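Local atomic coordinates of lactaldehyde dehydrogenase (PDB entry 3PQA), a protein that oxidises lactaldehyde to lactate with NAD, which it prefers to NADP, as a step of coenzyme F420 biosynthesis in Methanocaldococcus jannaschii. Residues V225-T230 with V437-L442; W325-V330 with G344-A349; V245-V250 with L414-V419. One frame throughout, in Å; residues are numbered along the deposited sequence.

Followed from the N terminus, contact 1 opens on helix 223-232 and contact 3 on strand 246-250. Contact 2 both opens and closes inside that second span, joining helix 320-335 to strand 346-347 with 13 residues between its segments. Contact 3 closes at residues 414-419 and contact 1 at residues 437-442, so the three loops lie one within another without crossing. Contact 1 joins helix 223-232 to a segment ending on the sheet of strand 237-241; contacts 2 and 3 both reach the sheet of strand 246-250. Contacts 1 and 3 meet through a salt bridge from Lys438 NZ to Glu415 OE1 (2.8 Å), whereas contact 2 touches neither.

Contact 1. Residues V225-T230 with V437-L442; sequences VGELIT and VKKSGL
Glu227 and Lys439 meet through a salt bridge between helix 223-232 and the turn that leads into strand 441-442. Lys439 NZ donates to Glu227 OE1 at 3.1 Å and meets that oxygen on its syn side, the side of the other carboxylate oxygen. The lysine methylenes are part of the same approach: CE of Lys439 lies 3.2 Å from Glu227 OE1 and CD of Lys439 3.4 Å from it, so the carboxylate rests against the end of a folded chain. Lys439 bends at chi2 (-73°) and again at chi4 (63°), which turns its ammonium group toward the helix. Close as this meeting is, both residues are partly exposed. A long, weak ion pair joins Glu227 OE2 to Lys231 one helical turn further on.

The helix belongs to the NAD-binding part of the aldehyde dehydrogenase fold. Val225 and Gly226, in its first turn, are among the residues assigned to NAD(+) binding by similarity, while strand 441-442 pairs antiparallel with strand 237-241. Within the helix, Thr230 OG1 donates to the carbonyl O of Glu227 at 2.6 Å. That bond turns the hydroxyl back onto the helix and leaves the methyl group to face the strand.

Thr230, unlike the charged pair, is buried, yet it meets the partly exposed Leu442 only loosely: Thr230 CG2 lies 4.3 Å from Leu442 CD1. Both side chains also pack on Leu240 of strand 237-241. A neighbouring subunit reaches both parts of the contact: its Gly234 packs on Thr230, and its Phe235 on Leu442 and Lys439. The side chain of Leu442 is about 8 Å from that of Glu241, an active-site residue by similarity.

Contact 2. Residues W325-V330 with G344-A349; sequences WVEKVV and GKRDKA
Short strand 346-347 pairs antiparallel with strand 350-357 in the mixed sheet, and a surface salt bridge ties it to helix 320-335. Glu327 on the helix and Arg346 on the strand carry the contact, and both are partly exposed. One carboxylate oxygen takes two N-H groups of the arginine. Arg346 NH2 donates to Glu327 OE1 at 3.2 Å, with an N-H...O angle of 142°. Arg346 NE makes a weak bond to the same Glu327 OE1 at 3.1 Å. Glu327 OE1 lies at the guanidinium edge, near its plane, but the two flat groups are not coplanar, their planes standing 79° apart. The NH2 group meets OE1 on its syn side, 28° out of the carboxylate plane. This is therefore a forked grip on a single oxygen rather than a side-by-side pairing of two oxygens with two nitrogens.

The bend of Arg346 at chi3 swings the guanidinium group out of line with the start of its chain. Its remaining nitrogen, NH1, donates to the carbonyl O of Lys348 at 2.9 Å and approaches from above the carbonyl plane. The bond to the carbonyl of Lys348 and the contact with Glu327 together limit rotation of the guanidinium group.

Arg346 also packs on Val320, Ala323 and Glu324, earlier in the same helix, and on Phe351 of strand 350-357. Val326 and Val330 face Val373 of strand 373-379, placing the helix against the sheet to which the short strand also belongs.

Contact 3. Residues V245-V250 with L414-V419; sequences VNPNIV and LEFGGV
Strand 246-250 and the turn from Leu414 into strand 418-421 stay well apart as backbones, Pro247 CA and Leu414 CA being 9.7 Å from each other at the nearest approach, so side chains span the gap. The tighter of the two meetings is between Pro247 and Phe416, which approach from opposite directions. Pro247 CD and Pro247 CG each lie 3.3 Å from Phe416 CZ, and Pro247 CD is 3.4 Å from Phe416 CE1; the far end of the phenyl ring thus abuts the proline ring, with CD placed obliquely to it. Phe416 reaches this position with CG anti to its carbonyl carbon (chi1 -71°).

Beside this pair, Ile249 and Leu414 reach toward each other tip to tip, with Ile249 CD1 4.1 Å from Leu414 CD2. All four residues are buried. Ala388 of helix 384-388 packs on Pro247, Ile249 and Leu414.

Asn246, just before Pro247, donates from ND2 to the carbonyl O atoms of Ser277 and Cys275 and accepts at OD1 from His396 N, which ties the strand to the loop holding Cys275, an active-site residue by similarity. Gly418 and Val419 continue the sheet into a neighbouring subunit, pairing with one of its strands in a parallel ladder. Strand 396-400 runs parallel to both strand 246-250 and strand 418-421, and the apolar cluster joins strand 246-250 to the turn that leads into strand 418-421, across strand 396-400, in the alpha/beta catalytic domain of the aldehyde dehydrogenase fold.

Contact 1. Residues V225-T230 with V437-L442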
# COMPACT_ATOMS: atom_id res chain seq x y z
N VAL B 225 8.39 -9.97 -32.69
CA VAL B 225 9.73 -9.70 -32.17
C VAL B 225 9.78 -10.01 -30.67
O VAL B 225 10.75 -10.59 -30.17
CB VAL B 225 10.20 -8.24 -32.45
CG1 VAL B 225 11.56 -7.95 -31.79
CG2 VAL B 225 10.28 -7.98 -33.95
N GLY B 226 8.70 -9.65 -29.96
CA GLY B 226 8.58 -9.95 -28.54
C GLY B 226 8.71 -11.43 -28.25
O GLY B 226 9.43 -11.83 -27.32
N GLU B 227 8.03 -12.25 -29.05
CA GLU B 227 8.08 -13.71 -28.90
C GLU B 227 9.52 -14.23 -29.07
O GLU B 227 9.98 -15.05 -28.27
CB GLU B 227 7.11 -14.39 -29.88
CG GLU B 227 7.17 -15.92 -29.86
CD GLU B 227 5.87 -16.58 -29.44
OE1 GLU B 227 4.79 -16.13 -29.89
OE2 GLU B 227 5.93 -17.59 -28.68
N LEU B 228 10.22 -13.74 -30.09
CA LEU B 228 11.62 -14.12 -30.31
C LEU B 228 12.53 -13.68 -29.16
O LEU B 228 13.46 -14.39 -28.79
CB LEU B 228 12.13 -13.56 -31.65
CG LEU B 228 13.24 -14.33 -32.37
CD1 LEU B 228 12.64 -15.35 -33.32
CD2 LEU B 228 14.14 -13.38 -33.14
N ILE B 229 12.26 -12.51 -28.57
CA ILE B 229 13.01 -12.08 -27.39
C ILE B 229 12.90 -13.12 -26.27
O ILE B 229 13.93 -13.49 -25.68
CB ILE B 229 12.61 -10.65 -26.92
CG1 ILE B 229 13.09 -9.61 -27.96
CG2 ILE B 229 13.18 -10.32 -25.54
CD1 ILE B 229 12.62 -8.19 -27.69
N THR B 230 11.69 -13.62 -26.00
CA THR B 230 11.50 -14.66 -24.95
C THR B 230 12.35 -15.91 -25.21
O THR B 230 12.77 -16.58 -24.25
CB THR B 230 10.00 -15.05 -24.69
OG1 THR B 230 9.47 -15.78 -25.80
CG2 THR B 230 9.14 -13.83 -24.43
N VAL B 437 -1.93 -9.10 -21.84
CA VAL B 437 -1.89 -10.53 -21.52
C VAL B 437 -1.81 -11.31 -22.83
O VAL B 437 -1.69 -10.70 -23.90
CB VAL B 437 -3.08 -10.96 -20.62
CG1 VAL B 437 -3.02 -10.20 -19.30
CG2 VAL B 437 -4.44 -10.71 -21.32
N LYS B 438 -1.86 -12.64 -22.74
CA LYS B 438 -1.68 -13.48 -23.93
C LYS B 438 -0.38 -13.09 -24.64
O LYS B 438 0.64 -12.87 -23.97
CB LYS B 438 -2.93 -13.44 -24.83
CG LYS B 438 -4.15 -13.99 -24.13
CD LYS B 438 -5.32 -14.10 -25.10
CE LYS B 438 -6.55 -14.60 -24.40
NZ LYS B 438 -7.66 -14.67 -25.40
N LYS B 439 -0.40 -12.98 -25.98
CA LYS B 439 0.81 -12.62 -26.71
C LYS B 439 1.09 -11.13 -26.75
O LYS B 439 1.94 -10.68 -27.51
CB LYS B 439 0.78 -13.20 -28.14
CG LYS B 439 0.82 -14.70 -28.20
CD LYS B 439 2.19 -15.25 -27.87
CE LYS B 439 2.23 -16.77 -28.01
NZ LYS B 439 1.98 -17.21 -29.40
N SER B 440 0.39 -10.33 -25.95
CA SER B 440 0.56 -8.90 -26.06
C SER B 440 1.54 -8.30 -25.06
O SER B 440 1.78 -7.08 -25.10
CB SER B 440 -0.79 -8.20 -25.91
OG SER B 440 -1.60 -8.49 -27.03
N GLY B 441 2.04 -9.09 -24.12
CA GLY B 441 3.01 -8.53 -23.18
C GLY B 441 3.46 -9.37 -22.02
O GLY B 441 2.95 -10.47 -21.76
N LEU B 442 4.45 -8.81 -21.32
CA LEU B 442 4.87 -9.27 -20.00
C LEU B 442 5.17 -8.02 -19.21
O LEU B 442 5.84 -7.12 -19.72
CB LEU B 442 6.13 -10.12 -20.07
CG LEU B 442 6.00 -11.50 -20.71
CD1 LEU B 442 7.39 -12.11 -20.87
CD2 LEU B 442 5.10 -12.43 -19.91

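Contact 2. Residues W325-V330 with G344-A349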
# COMPACT_ATOMS: atom_id res chain seq x y z
N TRP B 325 2.13 -3.62 -47.98
CA TRP B 325 1.65 -4.79 -47.28
C TRP B 325 0.19 -4.60 -46.84
O TRP B 325 -0.63 -5.49 -47.03
CB TRP B 325 2.56 -5.12 -46.10
CG TRP B 325 2.07 -6.25 -45.27
CD1 TRP B 325 2.22 -7.59 -45.52
CD2 TRP B 325 1.33 -6.16 -44.04
NE1 TRP B 325 1.63 -8.33 -44.52
CE2 TRP B 325 1.07 -7.48 -43.60
CE3 TRP B 325 0.86 -5.09 -43.27
CZ2 TRP B 325 0.36 -7.75 -42.42
CZ3 TRP B 325 0.16 -5.36 -42.09
CH2 TRP B 325 -0.08 -6.69 -41.68
N VAL B 326 -0.12 -3.43 -46.27
CA VAL B 326 -1.48 -3.13 -45.80
C VAL B 326 -2.48 -3.20 -46.96
O VAL B 326 -3.58 -3.73 -46.80
CB VAL B 326 -1.56 -1.74 -45.11
CG1 VAL B 326 -3.01 -1.37 -44.80
CG2 VAL B 326 -0.76 -1.75 -43.81
N GLU B 327 -2.07 -2.67 -48.10
CA GLU B 327 -2.84 -2.71 -49.34
C GLU B 327 -3.22 -4.15 -49.70
O GLU B 327 -4.36 -4.42 -50.06
CB GLU B 327 -2.02 -2.08 -50.46
CG GLU B 327 -2.70 -1.96 -51.81
CD GLU B 327 -1.89 -1.10 -52.76
OE1 GLU B 327 -0.72 -1.43 -53.04
OE2 GLU B 327 -2.43 -0.07 -53.21
N LYS B 328 -2.24 -5.05 -49.60
CA LYS B 328 -2.44 -6.47 -49.90
C LYS B 328 -3.40 -7.15 -48.93
O LYS B 328 -4.19 -8.00 -49.33
CB LYS B 328 -1.10 -7.21 -49.90
CG LYS B 328 -0.27 -6.97 -51.13
CD LYS B 328 1.17 -7.38 -50.90
CE LYS B 328 2.02 -7.02 -52.10
NZ LYS B 328 3.45 -7.01 -51.74
N VAL B 329 -3.32 -6.76 -47.66
CA VAL B 329 -4.20 -7.30 -46.63
C VAL B 329 -5.63 -6.84 -46.88
O VAL B 329 -6.57 -7.63 -46.76
CB VAL B 329 -3.72 -6.90 -45.21
CG1 VAL B 329 -4.68 -7.41 -44.16
CG2 VAL B 329 -2.32 -7.45 -44.94
N VAL B 330 -5.80 -5.58 -47.24
CA VAL B 330 -7.14 -5.07 -47.57
C VAL B 330 -7.71 -5.84 -48.78
O VAL B 330 -8.85 -6.30 -48.74
CB VAL B 330 -7.15 -3.53 -47.77
CG1 VAL B 330 -8.52 -3.04 -48.24
CG2 VAL B 330 -6.77 -2.84 -46.47
N GLY B 344 -9.52 2.53 -48.85
CA GLY B 344 -8.88 1.43 -49.54
C GLY B 344 -7.93 1.93 -50.62
O GLY B 344 -7.69 1.23 -51.61
N LYS B 345 -7.40 3.13 -50.41
CA LYS B 345 -6.53 3.82 -51.37
C LYS B 345 -5.23 4.27 -50.70
O LYS B 345 -5.20 4.56 -49.50
CB LYS B 345 -7.26 5.01 -52.02
CG LYS B 345 -8.28 5.69 -51.11
CD LYS B 345 -9.29 6.53 -51.88
CE LYS B 345 -9.14 8.01 -51.56
NZ LYS B 345 -9.81 8.87 -52.56
N ARG B 346 -4.17 4.33 -51.51
CA ARG B 346 -2.80 4.56 -51.05
C ARG B 346 -2.14 5.57 -51.99
O ARG B 346 -2.36 5.54 -53.19
CB ARG B 346 -2.04 3.23 -51.09
CG ARG B 346 -0.67 3.23 -50.49
CD ARG B 346 -0.06 1.83 -50.40
NE ARG B 346 0.26 1.21 -51.69
CZ ARG B 346 1.33 1.47 -52.43
NH1 ARG B 346 2.22 2.39 -52.07
NH2 ARG B 346 1.50 0.82 -53.57
N ASP B 347 -1.34 6.47 -51.43
CA ASP B 347 -0.48 7.35 -52.23
C ASP B 347 0.90 7.26 -51.62
O ASP B 347 1.20 7.94 -50.64
CB ASP B 347 -0.99 8.78 -52.16
CG ASP B 347 -0.18 9.74 -53.02
OD1 ASP B 347 0.81 9.31 -53.67
OD2 ASP B 347 -0.53 10.94 -53.03
N LYS B 348 1.74 6.39 -52.20
CA LYS B 348 3.00 5.97 -51.58
C LYS B 348 2.71 5.44 -50.17
O LYS B 348 1.95 4.49 -50.02
CB LYS B 348 4.04 7.10 -51.59
CG LYS B 348 4.44 7.57 -53.00
CD LYS B 348 5.11 8.93 -52.95
CE LYS B 348 4.09 10.00 -52.54
NZ LYS B 348 4.72 11.33 -52.32
N ALA B 349 3.28 6.06 -49.14
CA ALA B 349 3.02 5.59 -47.77
C ALA B 349 1.77 6.21 -47.14
O ALA B 349 1.36 5.81 -46.04
CB ALA B 349 4.25 5.81 -46.90

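Contact 3. Residues V245-V250 with L414-V419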
# COMPACT_ATOMS: atom_id res chain seq x y z
N VAL B 245 -4.94 -6.94 -31.83
CA VAL B 245 -6.06 -6.53 -32.67
C VAL B 245 -7.17 -6.16 -31.70
O VAL B 245 -7.94 -7.02 -31.29
CB VAL B 245 -6.56 -7.68 -33.56
CG1 VAL B 245 -7.75 -7.22 -34.41
CG2 VAL B 245 -5.42 -8.17 -34.45
N ASN B 246 -7.23 -4.88 -31.30
CA ASN B 246 -7.99 -4.50 -30.11
C ASN B 246 -9.49 -4.34 -30.37
O ASN B 246 -9.88 -3.44 -31.11
CB ASN B 246 -7.39 -3.24 -29.51
CG ASN B 246 -5.91 -3.38 -29.24
OD1 ASN B 246 -5.50 -4.18 -28.41
ND2 ASN B 246 -5.12 -2.63 -29.95
N PRO B 247 -10.32 -5.20 -29.77
CA PRO B 247 -11.75 -5.16 -30.11
C PRO B 247 -12.48 -4.07 -29.35
O PRO B 247 -12.27 -3.91 -28.15
CB PRO B 247 -12.25 -6.54 -29.67
CG PRO B 247 -11.39 -6.86 -28.47
CD PRO B 247 -10.01 -6.30 -28.85
N ASN B 248 -13.33 -3.35 -30.07
CA ASN B 248 -14.13 -2.28 -29.50
C ASN B 248 -15.58 -2.62 -29.75
O ASN B 248 -15.98 -2.77 -30.88
CB ASN B 248 -13.75 -0.94 -30.16
CG ASN B 248 -12.39 -0.40 -29.70
OD1 ASN B 248 -12.33 0.63 -29.03
ND2 ASN B 248 -11.29 -1.08 -30.08
N ILE B 249 -16.37 -2.71 -28.68
CA ILE B 249 -17.71 -3.31 -28.72
C ILE B 249 -18.74 -2.23 -28.50
O ILE B 249 -18.63 -1.47 -27.56
CB ILE B 249 -17.84 -4.35 -27.58
CG1 ILE B 249 -16.91 -5.54 -27.87
CG2 ILE B 249 -19.33 -4.76 -27.33
CD1 ILE B 249 -16.60 -6.43 -26.67
N VAL B 250 -19.75 -2.17 -29.37
CA VAL B 250 -20.78 -1.14 -29.26
C VAL B 250 -22.09 -1.87 -29.04
O VAL B 250 -22.61 -2.50 -29.97
CB VAL B 250 -20.86 -0.27 -30.53
CG1 VAL B 250 -21.98 0.80 -30.41
CG2 VAL B 250 -19.52 0.41 -30.82
N LEU B 414 -13.68 -10.09 -20.60
CA LEU B 414 -12.75 -9.75 -21.67
C LEU B 414 -11.32 -10.06 -21.24
O LEU B 414 -10.85 -9.55 -20.21
CB LEU B 414 -12.90 -8.27 -22.06
CG LEU B 414 -14.18 -7.95 -22.84
CD1 LEU B 414 -14.39 -6.46 -22.88
CD2 LEU B 414 -14.05 -8.50 -24.25
N GLU B 415 -10.63 -10.87 -22.04
CA GLU B 415 -9.30 -11.38 -21.72
C GLU B 415 -8.23 -10.40 -22.21
O GLU B 415 -7.50 -10.67 -23.16
CB GLU B 415 -9.14 -12.79 -22.32
CG GLU B 415 -9.98 -13.85 -21.60
CD GLU B 415 -10.13 -15.18 -22.36
OE1 GLU B 415 -9.60 -15.32 -23.48
OE2 GLU B 415 -10.78 -16.09 -21.80
N PHE B 416 -8.15 -9.26 -21.52
CA PHE B 416 -7.29 -8.15 -21.94
C PHE B 416 -6.59 -7.52 -20.75
O PHE B 416 -7.09 -7.57 -19.62
CB PHE B 416 -8.12 -7.11 -22.72
CG PHE B 416 -8.53 -7.59 -24.08
CD1 PHE B 416 -7.74 -7.32 -25.19
CD2 PHE B 416 -9.68 -8.39 -24.23
CE1 PHE B 416 -8.10 -7.83 -26.46
CE2 PHE B 416 -10.04 -8.90 -25.49
CZ PHE B 416 -9.26 -8.60 -26.60
N GLY B 417 -5.43 -6.91 -21.01
CA GLY B 417 -4.73 -6.11 -20.00
C GLY B 417 -5.45 -4.83 -19.59
O GLY B 417 -5.27 -4.32 -18.47
N GLY B 418 -6.24 -4.29 -20.52
CA GLY B 418 -7.05 -3.11 -20.24
C GLY B 418 -8.44 -3.24 -20.85
O GLY B 418 -8.61 -3.75 -21.95
N VAL B 419 -9.43 -2.78 -20.10
CA VAL B 419 -10.80 -2.70 -20.60
C VAL B 419 -11.30 -1.28 -20.40
O VAL B 419 -11.37 -0.79 -19.25
CB VAL B 419 -11.75 -3.64 -19.85
CG1 VAL B 419 -13.20 -3.51 -20.42
CG2 VAL B 419 -11.26 -5.09 -19.95